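PDB 2FK5: fuculose-1-phosphate aldolase from Thermus thermophilus, which belongs to the class II aldolase and adducin family, whose members share an AraD-like alpha/beta fold, here in an assembly of eight chains. Local coordinates for residues L86-P91 with R149-F154; P91-A96 with S179-L184. One frame throughout, in Å; residues are numbered along the deposited sequence.

How the interactions relate
Pro91 belongs to both contacts: it lies in the short link after strand 85-89 in interaction 1 and stands at the N-cap of helix 92-98, which packs in interaction 2. The second partners are likewise consecutive, since strand 152-157 is followed by helix 162-191, so the segments alternate along the chain. Interaction 1 has its centre about 5 Å from the centre of the chain; that of interaction 2 is about 14 Å from it, and the two contact centres are about 12 Å apart. They also touch directly: Val95 CG2, on the helix side turned from 179-184, lies 3.7 Å from Gly152 CA. A second subunit reaches both contacts.

Interaction 1: residues L86-P91 with R149-F154; sequences LVHAHP and RGHGAF
The carbonyl oxygen of Ala153 is met by three groups of the 86-91 segment. Ala89 N gives Ala153 O a hydrogen bond of 3.1 Å, His88 CA makes a C-H contact with it at 3.3 Å, and His88 CD2 lies 3.0 Å away, with the oxygen at the imidazole's edge. Ala153 N returns a hydrogen bond to Ala89 O (3.0 Å), which identifies an antiparallel hydrogen-bonded pair. Next to it, His88 and Phe154 form the non-hydrogen-bonded pair. Their rings make an offset stack with planes 8° apart; Phe154 CZ sits 3.3 Å from His88 CD2, over the rim of the imidazole. Because CG is anti to the backbone N (chi1 179°), the His88 ring rises from the sheet and leans toward the C-terminal end of its strand, and CE1 comes 3.3 Å from His151 NE2, a nitrogen hydrogen-bonded to Glu70. His90 completes the aromatic cluster by turning its edge to the face of His151, planes at 83°. On the opposite face from the rings, under helix 162-191, Pro91 CG touches Ala153 CB at 4.2 Å. The two segments thus join neighbouring antiparallel strands in the middle of the mixed sheet, with His151 and Gly152 forming a classic beta bulge opposite Leu148.

Interaction 2: residues P91-A96 with S179-L184; sequences PRVAVA and SAQILL
Val93 and Ala94, in the first turn of helix 92-98, pack against Ala180, Gln181 and Leu184 of the long helix 162-191. Both helices belong to the AraD-like alpha/beta fold, helix 92-98 directly following strand 85-89 and helix 162-191 following strand 152-157. The axes of helix segments 92-96 and 179-184 approach to 8.3 Å at a signed crossing angle of 62°, consistent with small residues at the crossing, where the CA atoms of Ala94 and Ala180 are 5.0 Å apart. Two bumps define the fit. The first is the methyl of Ala180, which rests over the N-CA bond of Ala94, where the side chain is no more than a methyl, with CB 3.6 Å from Ala94 CA and 3.7 Å from Ala94 CB. The second is the forked side chain of Val93, which fills a hollow bounded by Ala180, Gln181 and Leu184. Its CG1, anti to the backbone N (chi1 179°), goes deeper and meets Leu184 CD2 at 3.9 Å. The other branch, CG2, lies 3.7 Å from Gln181 CG, where the two side chains cross at about a right angle. Gln181 OE1 is hydrogen-bonded to Arg92 of a third subunit, while Tyr185 of a second subunit packs on both Val93 and Leu184. Glu177, one turn before Ala180, binds the helix start with its carboxylate: OE1 accepts Val93 N and OE2 accepts Ala94 N. Inside the hollow, Val93 CG1 rests 3.6 Å from Ala180 O, an oxygen already engaged in its own helix by Leu184 N at 2.9 Å.

Interaction 1: residues L86-P91 with R149-F154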
loop_
_atom_site.group_PDB
_atom_site.type_symbol
_atom_site.label_atom_id
_atom_site.label_comp_id
_atom_site.label_asym_id
_atom_site.label_seq_id
_atom_site.Cartn_x
_atom_site.Cartn_y
_atom_site.Cartn_z
ATOM N N LEU A 86 -0.447 15.934 19.670
ATOM C CA LEU A 86 -0.106 14.767 20.477
ATOM C C LEU A 86 -0.429 13.470 19.747
ATOM O O LEU A 86 -1.491 13.340 19.140
ATOM C CB LEU A 86 -0.876 14.797 21.799
ATOM C CG LEU A 86 -0.507 13.740 22.853
ATOM C CD1 LEU A 86 0.934 13.962 23.311
ATOM C CD2 LEU A 86 -1.455 13.843 24.039
ATOM N N VAL A 87 0.492 12.514 19.800
ATOM C CA VAL A 87 0.264 11.216 19.176
ATOM C C VAL A 87 0.441 10.143 20.232
ATOM O O VAL A 87 1.462 10.108 20.916
ATOM C CB VAL A 87 1.272 10.909 18.028
ATOM C CG1 VAL A 87 1.169 9.435 17.628
ATOM C CG2 VAL A 87 0.991 11.787 16.822
ATOM N N HIS A 88 -0.569 9.294 20.380
ATOM C CA HIS A 88 -0.501 8.187 21.316
ATOM C C HIS A 88 -0.513 6.939 20.432
ATOM O O HIS A 88 -1.433 6.735 19.641
ATOM C CB HIS A 88 -1.707 8.169 22.261
ATOM C CG HIS A 88 -1.687 7.029 23.233
ATOM N ND1 HIS A 88 -2.814 6.309 23.561
ATOM C CD2 HIS A 88 -0.669 6.467 23.927
ATOM C CE1 HIS A 88 -2.492 5.350 24.411
ATOM N NE2 HIS A 88 -1.196 5.423 24.648
ATOM N N ALA A 89 0.523 6.119 20.551
ATOM C CA ALA A 89 0.615 4.913 19.746
ATOM C C ALA A 89 1.089 3.757 20.607
ATOM O O ALA A 89 1.316 3.914 21.810
ATOM C CB ALA A 89 1.568 5.138 18.584
ATOM N N HIS A 90 1.238 2.595 19.985
ATOM C CA HIS A 90 1.666 1.412 20.711
ATOM C C HIS A 90 2.860 0.722 20.076
ATOM O O HIS A 90 2.757 -0.398 19.572
ATOM C CB HIS A 90 0.493 0.442 20.849
ATOM C CG HIS A 90 -0.648 1.011 21.627
ATOM N ND1 HIS A 90 -1.474 1.991 21.122
ATOM C CD2 HIS A 90 -1.052 0.799 22.900
ATOM C CE1 HIS A 90 -2.335 2.362 22.052
ATOM N NE2 HIS A 90 -2.100 1.655 23.141
ATOM N N PRO A 91 4.018 1.389 20.101
ATOM C CA PRO A 91 5.243 0.827 19.526
ATOM C C PRO A 91 5.560 -0.446 20.313
ATOM O O PRO A 91 5.904 -0.387 21.494
ATOM C CB PRO A 91 6.256 1.943 19.738
ATOM C CG PRO A 91 5.781 2.605 21.014
ATOM C CD PRO A 91 4.285 2.645 20.833
ATOM N N ARG A 149 4.258 2.381 30.975
ATOM C CA ARG A 149 4.568 0.966 31.105
ATOM C C ARG A 149 3.424 0.042 30.739
ATOM O O ARG A 149 2.327 0.134 31.284
ATOM C CB ARG A 149 5.065 0.649 32.518
ATOM C CG ARG A 149 5.393 -0.829 32.726
ATOM C CD ARG A 149 6.260 -1.026 33.950
ATOM N NE ARG A 149 7.568 -0.407 33.771
ATOM C CZ ARG A 149 8.405 -0.118 34.762
ATOM N NH1 ARG A 149 8.060 -0.394 36.015
ATOM N N GLY A 150 3.691 -0.835 29.779
ATOM C CA GLY A 150 2.700 -1.802 29.353
ATOM C C GLY A 150 1.529 -1.277 28.558
ATOM O O GLY A 150 0.622 -2.041 28.226
ATOM N N HIS A 151 1.510 0.017 28.261
ATOM C CA HIS A 151 0.400 0.536 27.479
ATOM C C HIS A 151 0.869 1.040 26.121
ATOM O O HIS A 151 0.602 0.413 25.093
ATOM C CB HIS A 151 -0.344 1.635 28.241
ATOM C CG HIS A 151 -1.609 2.076 27.569
ATOM N ND1 HIS A 151 -2.475 1.190 26.964
ATOM C CD2 HIS A 151 -2.159 3.304 27.414
ATOM C CE1 HIS A 151 -3.503 1.854 26.464
ATOM N NE2 HIS A 151 -3.336 3.138 26.724
ATOM N N GLY A 152 1.595 2.146 26.111
ATOM C CA GLY A 152 2.066 2.679 24.850
ATOM C C GLY A 152 2.951 3.875 25.103
ATOM O O GLY A 152 3.657 3.916 26.104
ATOM N N ALA A 153 2.903 4.852 24.207
ATOM C CA ALA A 153 3.730 6.035 24.339
ATOM C C ALA A 153 3.012 7.270 23.813
ATOM O O ALA A 153 2.065 7.165 23.031
ATOM C CB ALA A 153 5.032 5.836 23.567
ATOM N N PHE A 154 3.494 8.435 24.239
ATOM C CA PHE A 154 2.957 9.723 23.816
ATOM C C PHE A 154 4.129 10.547 23.298
ATOM O O PHE A 154 5.211 10.510 23.878
ATOM C CB PHE A 154 2.313 10.467 24.997
ATOM C CG PHE A 154 1.061 9.818 25.518
ATOM C CD1 PHE A 154 1.132 8.755 26.407
ATOM C CD2 PHE A 154 -0.187 10.248 25.087
ATOM C CE1 PHE A 154 -0.026 8.131 26.856
ATOM C CE2 PHE A 154 -1.346 9.627 25.534
ATOM C CZ PHE A 154 -1.264 8.569 26.416
#

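Interaction 2: residues P91-A96 with S179-L184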
loop_
_atom_site.group_PDB
_atom_site.type_symbol
_atom_site.label_atom_id
_atom_site.label_comp_id
_atom_site.label_asym_id
_atom_site.label_seq_id
_atom_site.Cartn_x
_atom_site.Cartn_y
_atom_site.Cartn_z
ATOM N N PRO A 91 4.018 1.389 20.101
ATOM C CA PRO A 91 5.243 0.827 19.526
ATOM C C PRO A 91 5.560 -0.446 20.313
ATOM O O PRO A 91 5.904 -0.387 21.494
ATOM C CB PRO A 91 6.256 1.943 19.738
ATOM C CG PRO A 91 5.781 2.605 21.014
ATOM C CD PRO A 91 4.285 2.645 20.833
ATOM N N ARG A 92 5.437 -1.592 19.650
ATOM C CA ARG A 92 5.621 -2.888 20.305
ATOM C C ARG A 92 6.940 -3.134 21.015
ATOM O O ARG A 92 6.946 -3.571 22.171
ATOM C CB ARG A 92 5.359 -4.014 19.298
ATOM C CG ARG A 92 4.026 -3.858 18.596
ATOM N NE ARG A 92 2.638 -4.546 16.707
ATOM C CZ ARG A 92 2.126 -5.314 15.750
ATOM N NH1 ARG A 92 2.660 -6.497 15.486
ATOM N NH2 ARG A 92 1.080 -4.895 15.053
ATOM N N VAL A 93 8.061 -2.874 20.350
ATOM C CA VAL A 93 9.331 -3.110 21.018
ATOM C C VAL A 93 9.533 -2.135 22.183
ATOM O O VAL A 93 10.005 -2.532 23.238
ATOM C CB VAL A 93 10.530 -3.012 20.059
ATOM C CG1 VAL A 93 11.822 -3.243 20.842
ATOM C CG2 VAL A 93 10.405 -4.073 18.951
ATOM N N ALA A 94 9.176 -0.869 21.990
ATOM C CA ALA A 94 9.318 0.120 23.062
ATOM C C ALA A 94 8.471 -0.287 24.266
ATOM O O ALA A 94 8.897 -0.139 25.413
ATOM C CB ALA A 94 8.898 1.519 22.560
ATOM N N VAL A 95 7.273 -0.808 24.012
ATOM C CA VAL A 95 6.406 -1.224 25.106
ATOM C C VAL A 95 6.994 -2.424 25.826
ATOM O O VAL A 95 6.933 -2.502 27.050
ATOM C CB VAL A 95 4.976 -1.547 24.619
ATOM C CG1 VAL A 95 4.192 -2.250 25.718
ATOM C CG2 VAL A 95 4.254 -0.242 24.232
ATOM N N ALA A 96 7.587 -3.350 25.075
ATOM C CA ALA A 96 8.203 -4.516 25.697
ATOM C C ALA A 96 9.351 -4.038 26.577
ATOM O O ALA A 96 9.517 -4.503 27.706
ATOM C CB ALA A 96 8.720 -5.482 24.630
ATOM N N SER A 179 14.349 3.570 17.674
ATOM C CA SER A 179 15.380 3.577 18.705
ATOM C C SER A 179 15.234 2.359 19.626
ATOM O O SER A 179 16.232 1.768 20.039
ATOM C CB SER A 179 15.317 4.878 19.523
ATOM O OG SER A 179 15.860 5.977 18.787
ATOM N N ALA A 180 13.997 1.986 19.943
ATOM C CA ALA A 180 13.738 0.821 20.801
ATOM C C ALA A 180 14.194 -0.465 20.101
ATOM O O ALA A 180 14.815 -1.336 20.714
ATOM C CB ALA A 180 12.254 0.736 21.133
ATOM N N GLN A 181 13.875 -0.583 18.816
ATOM C CA GLN A 181 14.288 -1.753 18.043
ATOM C C GLN A 181 15.811 -1.817 17.972
ATOM O O GLN A 181 16.393 -2.876 18.146
ATOM C CB GLN A 181 13.689 -1.701 16.631
ATOM C CG GLN A 181 12.156 -1.771 16.660
ATOM C CD GLN A 181 11.532 -1.851 15.284
ATOM O OE1 GLN A 181 12.159 -1.513 14.289
ATOM N NE2 GLN A 181 10.277 -2.289 15.225
ATOM N N ILE A 182 16.457 -0.684 17.712
ATOM C CA ILE A 182 17.919 -0.668 17.659
ATOM C C ILE A 182 18.497 -1.132 19.000
ATOM O O ILE A 182 19.466 -1.904 19.039
ATOM C CB ILE A 182 18.443 0.741 17.290
ATOM C CG1 ILE A 182 18.144 1.016 15.812
ATOM C CG2 ILE A 182 19.951 0.846 17.551
ATOM C CD1 ILE A 182 18.517 2.433 15.364
ATOM N N LEU A 183 17.901 -0.672 20.098
ATOM C CA LEU A 183 18.347 -1.087 21.432
ATOM C C LEU A 183 18.221 -2.602 21.586
ATOM O O LEU A 183 19.137 -3.278 22.072
ATOM C CB LEU A 183 17.502 -0.404 22.518
ATOM C CG LEU A 183 17.889 1.022 22.911
ATOM C CD1 LEU A 183 16.814 1.640 23.801
ATOM C CD2 LEU A 183 19.225 0.980 23.649
ATOM N N LEU A 184 17.075 -3.136 21.179
ATOM C CA LEU A 184 16.832 -4.573 21.277
ATOM C C LEU A 184 17.823 -5.357 20.413
ATOM O O LEU A 184 18.466 -6.286 20.889
ATOM C CB LEU A 184 15.400 -4.911 20.834
ATOM C CG LEU A 184 15.068 -6.411 20.690
ATOM C CD1 LEU A 184 15.104 -7.099 22.061
ATOM C CD2 LEU A 184 13.684 -6.569 20.063
#